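PDB 4HCW: thiaminase-I from Naegleria gruberi, which belongs to the thiaminase I-like family of enzymes, alpha/beta proteins whose fold resembles that of the periplasmic binding proteins. Local coordinates for residues Asp52-Ala57 with Ser67-Phe72; Phe72-Val77 with Val335-Asp340. All coordinates share one frame; numbering follows the deposited sequence.

Contact 1: Asp52-Ala57 with Ser67-Phe72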
# COMPACT_ATOMS: atom_id res chain seq x y z
N ASP A 52 11.83 1.77 -8.20
CA ASP A 52 11.19 2.84 -7.43
C ASP A 52 10.09 3.51 -8.24
O ASP A 52 10.37 4.40 -9.05
CB ASP A 52 12.23 3.87 -7.01
CG ASP A 52 11.73 4.79 -5.91
OD1 ASP A 52 10.51 4.79 -5.63
OD2 ASP A 52 12.56 5.51 -5.31
N CYS A 53 8.85 3.09 -8.02
CA CYS A 53 7.71 3.66 -8.73
C CYS A 53 7.40 5.06 -8.21
O CYS A 53 6.59 5.78 -8.80
CB CYS A 53 6.48 2.76 -8.59
SG CYS A 53 5.83 2.64 -6.91
N TYR A 54 8.03 5.45 -7.11
CA TYR A 54 7.84 6.78 -6.55
C TYR A 54 8.90 7.74 -7.05
O TYR A 54 9.19 8.76 -6.42
CB TYR A 54 7.81 6.72 -5.02
CG TYR A 54 6.69 5.85 -4.48
CD1 TYR A 54 5.36 6.22 -4.62
CD2 TYR A 54 6.97 4.64 -3.86
CE1 TYR A 54 4.34 5.42 -4.14
CE2 TYR A 54 5.96 3.83 -3.38
CZ TYR A 54 4.65 4.23 -3.52
OH TYR A 54 3.63 3.43 -3.05
N SER A 55 9.48 7.40 -8.19
CA SER A 55 10.43 8.25 -8.89
C SER A 55 9.98 8.41 -10.34
O SER A 55 9.86 7.42 -11.06
CB SER A 55 11.83 7.65 -8.84
OG SER A 55 12.73 8.38 -9.65
N ASP A 56 9.73 9.65 -10.76
CA ASP A 56 9.26 9.91 -12.11
C ASP A 56 10.26 9.46 -13.18
O ASP A 56 9.87 9.09 -14.29
CB ASP A 56 8.93 11.40 -12.29
CG ASP A 56 7.66 11.81 -11.59
OD1 ASP A 56 6.81 10.92 -11.34
OD2 ASP A 56 7.50 13.01 -11.29
N ALA A 57 11.54 9.50 -12.83
CA ALA A 57 12.59 9.08 -13.76
C ALA A 57 12.49 7.59 -14.07
O ALA A 57 12.75 7.16 -15.19
CB ALA A 57 13.96 9.42 -13.19
N SER A 67 6.98 -3.91 -10.67
CA SER A 67 5.94 -3.77 -9.67
C SER A 67 5.76 -2.29 -9.33
O SER A 67 6.70 -1.63 -8.89
CB SER A 67 6.29 -4.56 -8.41
OG SER A 67 5.25 -4.45 -7.44
N THR A 68 4.55 -1.78 -9.54
CA THR A 68 4.27 -0.37 -9.28
C THR A 68 3.02 -0.19 -8.44
O THR A 68 2.12 -1.03 -8.44
CB THR A 68 4.09 0.41 -10.59
OG1 THR A 68 3.67 1.75 -10.30
CG2 THR A 68 3.05 -0.26 -11.48
N ASP A 69 2.97 0.92 -7.71
CA ASP A 69 1.77 1.29 -6.97
C ASP A 69 0.68 1.61 -7.98
O ASP A 69 0.93 2.25 -9.01
CB ASP A 69 2.05 2.51 -6.09
CG ASP A 69 0.96 2.74 -5.05
OD1 ASP A 69 -0.22 2.43 -5.32
OD2 ASP A 69 1.29 3.25 -3.95
N SER A 70 -0.54 1.17 -7.69
CA SER A 70 -1.66 1.39 -8.60
C SER A 70 -2.11 2.85 -8.61
O SER A 70 -2.95 3.25 -9.42
CB SER A 70 -2.84 0.48 -8.24
OG SER A 70 -3.22 0.65 -6.89
N ILE A 71 -1.53 3.65 -7.72
CA ILE A 71 -1.84 5.08 -7.65
C ILE A 71 -1.34 5.81 -8.89
O ILE A 71 -1.83 6.89 -9.23
CB ILE A 71 -1.26 5.72 -6.37
CG1 ILE A 71 -1.93 7.07 -6.08
CG2 ILE A 71 0.26 5.88 -6.47
CD1 ILE A 71 -1.46 7.72 -4.80
N PHE A 72 -0.36 5.22 -9.57
CA PHE A 72 0.20 5.82 -10.77
C PHE A 72 -0.08 4.95 -11.99
O PHE A 72 0.48 5.18 -13.06
CB PHE A 72 1.71 6.02 -10.61
CG PHE A 72 2.08 6.98 -9.53
CD1 PHE A 72 1.29 8.08 -9.25
CD2 PHE A 72 3.23 6.79 -8.78
CE1 PHE A 72 1.63 8.97 -8.25
CE2 PHE A 72 3.57 7.67 -7.77
CZ PHE A 72 2.77 8.76 -7.51
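Tyr54 and Asp69 join the two segments through a hydrogen bond from OH of Tyr54 to OD2 of Asp69 (2.5 Å). The carboxylate receives it on the anti lone pair of OD2 and stands nearly upright to the phenol ring, the two planes 85° apart. Beside it, Asp69 N gives a long but straight hydrogen bond to SG of Cys53 (3.4 Å, 162°). With chi1 at 66°, Cys53 holds SG between its own N and carbonyl carbon, where the sulfur takes this bond and also lies over the centre of the Tyr54 ring face. CB of Cys53 rests 3.4 Å from OG1 of Thr68. Further along the segment, the Phe72 ring turns an edge to the Cys53 carbonyl, CD2 to O 3.5 Å, while its CE2 meets CD1 of Tyr54 at 3.9 Å; those two side chains cross at about a right angle.

Local turns position the partners. OD1 of Asp69 accepts from N of Ile71 (3.0 Å) in an Asx turn, so both carboxylate oxygens are engaged. Asp69 O is gripped from opposite faces of its carbonyl plane by OG1 of Thr68 and N of Phe72, and CG2 of Ile71 lies over a face of the Phe72 ring. In the other segment, a type I turn from Asp52 to Ser55 contains a second Asx turn, Asp52 OD1 to Tyr54 N. Tyr16 and Phe159 pack edge-to-face with Tyr54.

Strand 65-69 lies parallel to 8-13, itself parallel to 44-50, and antiparallel to 260-267, the strand order expected of a type II periplasmic-binding-protein-like lobe.

Contact 2: Phe72-Val77 with Val335-Asp340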
# COMPACT_ATOMS: atom_id res chain seq x y z
N PHE A 72 -0.36 5.22 -9.57
CA PHE A 72 0.20 5.82 -10.77
C PHE A 72 -0.08 4.95 -11.99
O PHE A 72 0.48 5.18 -13.06
CB PHE A 72 1.71 6.02 -10.61
CG PHE A 72 2.08 6.98 -9.53
CD1 PHE A 72 1.29 8.08 -9.25
CD2 PHE A 72 3.23 6.79 -8.78
CE1 PHE A 72 1.63 8.97 -8.25
CE2 PHE A 72 3.57 7.67 -7.77
CZ PHE A 72 2.77 8.76 -7.51
N LEU A 73 -0.95 3.95 -11.82
CA LEU A 73 -1.25 3.01 -12.89
C LEU A 73 -1.91 3.65 -14.13
O LEU A 73 -1.43 3.43 -15.24
CB LEU A 73 -2.06 1.82 -12.38
CG LEU A 73 -2.27 0.67 -13.37
CD1 LEU A 73 -0.93 0.11 -13.82
CD2 LEU A 73 -3.14 -0.42 -12.76
N PRO A 74 -3.00 4.42 -13.95
CA PRO A 74 -3.62 5.02 -15.15
C PRO A 74 -2.69 5.98 -15.88
O PRO A 74 -2.70 6.02 -17.11
CB PRO A 74 -4.82 5.78 -14.58
CG PRO A 74 -5.12 5.11 -13.29
CD PRO A 74 -3.78 4.73 -12.74
N TYR A 75 -1.89 6.74 -15.13
CA TYR A 75 -0.90 7.62 -15.74
C TYR A 75 0.17 6.80 -16.46
O TYR A 75 0.70 7.23 -17.48
CB TYR A 75 -0.25 8.51 -14.68
CG TYR A 75 1.06 9.14 -15.12
CD1 TYR A 75 1.08 10.23 -15.98
CD2 TYR A 75 2.28 8.64 -14.67
CE1 TYR A 75 2.27 10.80 -16.39
CE2 TYR A 75 3.47 9.20 -15.07
CZ TYR A 75 3.47 10.28 -15.93
OH TYR A 75 4.66 10.84 -16.33
N LEU A 76 0.47 5.63 -15.92
CA LEU A 76 1.46 4.75 -16.51
C LEU A 76 0.89 4.07 -17.75
O LEU A 76 1.62 3.71 -18.68
CB LEU A 76 1.92 3.71 -15.49
CG LEU A 76 3.31 3.09 -15.69
CD1 LEU A 76 4.36 4.17 -15.84
CD2 LEU A 76 3.64 2.18 -14.52
N VAL A 77 -0.43 3.89 -17.76
CA VAL A 77 -1.13 3.30 -18.90
C VAL A 77 -1.17 4.26 -20.08
O VAL A 77 -0.93 3.87 -21.22
CB VAL A 77 -2.57 2.88 -18.52
CG1 VAL A 77 -3.40 2.63 -19.77
CG2 VAL A 77 -2.55 1.64 -17.63
N VAL A 335 -9.91 3.12 -3.77
CA VAL A 335 -8.51 3.18 -4.18
C VAL A 335 -8.23 4.46 -4.96
O VAL A 335 -8.78 4.68 -6.03
CB VAL A 335 -8.12 1.97 -5.06
CG1 VAL A 335 -6.70 2.12 -5.58
CG2 VAL A 335 -8.28 0.67 -4.29
N LEU A 336 -7.36 5.30 -4.40
CA LEU A 336 -7.02 6.57 -5.04
C LEU A 336 -5.98 6.37 -6.14
O LEU A 336 -4.91 5.81 -5.91
CB LEU A 336 -6.50 7.56 -4.00
CG LEU A 336 -6.13 8.96 -4.50
CD1 LEU A 336 -7.33 9.64 -5.14
CD2 LEU A 336 -5.57 9.80 -3.37
N ARG A 337 -6.30 6.83 -7.35
CA ARG A 337 -5.40 6.71 -8.49
C ARG A 337 -5.28 8.02 -9.26
O ARG A 337 -6.15 8.88 -9.17
CB ARG A 337 -5.86 5.58 -9.42
CG ARG A 337 -5.99 4.23 -8.75
CD ARG A 337 -6.19 3.12 -9.77
NE ARG A 337 -7.34 3.36 -10.63
CZ ARG A 337 -7.74 2.54 -11.60
NH1 ARG A 337 -8.80 2.83 -12.33
NH2 ARG A 337 -7.08 1.41 -11.82
N CYS A 338 -4.20 8.16 -10.02
CA CYS A 338 -3.94 9.38 -10.78
C CYS A 338 -4.05 9.14 -12.28
O CYS A 338 -3.50 8.17 -12.81
CB CYS A 338 -2.56 9.92 -10.44
SG CYS A 338 -2.23 10.05 -8.67
N VAL A 339 -4.77 10.02 -12.97
CA VAL A 339 -5.02 9.86 -14.40
C VAL A 339 -3.89 10.39 -15.29
O VAL A 339 -3.41 9.67 -16.17
CB VAL A 339 -6.34 10.54 -14.82
CG1 VAL A 339 -6.51 10.50 -16.33
CG2 VAL A 339 -7.52 9.88 -14.13
N ASP A 340 -3.48 11.63 -15.06
CA ASP A 340 -2.50 12.26 -15.93
C ASP A 340 -1.31 12.88 -15.20
O ASP A 340 -0.70 13.83 -15.69
CB ASP A 340 -3.17 13.32 -16.81
CG ASP A 340 -4.03 14.28 -16.01
OD1 ASP A 340 -3.83 14.40 -14.79
OD2 ASP A 340 -4.91 14.93 -16.62
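The carbonyl oxygen of Cys338 sits against the first turn of helix 73-77, where Pro74 and Tyr75 close around it. N of Tyr75 gives Cys338 O a weak hydrogen bond, 3.2 Å long and well bent at 124°, and CB of Pro74 lies 3.3 Å from the same oxygen, with CG and CD of the proline ring close by. The first bond of the helix runs from Leu76 N to Phe72 O, so the amide of Tyr75 comes before it, and the strand end offers that amide a weak acceptor. One residue on, O of Val339 receives a CA-H...O contact from CA of Tyr75 (3.3 Å).

The proline ring also leans on Arg337. CG of Pro74 stands 3.9 Å from NE of Arg337, over one face of the guanidinium but displaced toward the rim, and the two side chains cross at about a right angle. A bend at chi3 (-56°) carries the guanidinium across the proline ring, and its tip also approaches the Leu73 side chain. The charge is satisfied beyond the helix: NH1 forms a salt bridge with Asp178, and NH2 bonds to Ser106 O.

On the other side of the strand, SG of Cys338 meets the edge of the Phe72 ring, 4.0 Å from CE1, a sulfur-aromatic contact. The Tyr75 ring reaches past the strand end, CD1 lying 3.7 Å from the carbonyl carbon of Asp340.

Helix and strand run in roughly the same direction, their axes 30° apart and 7.0 Å at closest. Strand 335-338 pairs in parallel with 176-179, strand 106-107 touches Leu73 and Arg337, and helix 343-353 packs on Phe72.

How the contacts relate
Following the chain, contact 1 closes a short loop: after strand 44-50, the turn at 52-55 leads into helix 56-60 and then strand 65-69, which comes back against that turn. Phe72 then ends contact 1 and opens contact 2, which closes a long excursion of about 260 residues through most of the chain, its second half, 335-340, arriving shortly before the C-terminal helix 343-353. The contacts therefore stand in series, neither nested nor crossed, with centres about 10 Å apart. A probable hydrogen bond from Cys338 N to Ile71 O (2.8 Å) bridges them, and Thr68 packs on Leu76. Together they tie the early strands of the mixed sheet to the small parallel pair 176-179 and 335-338.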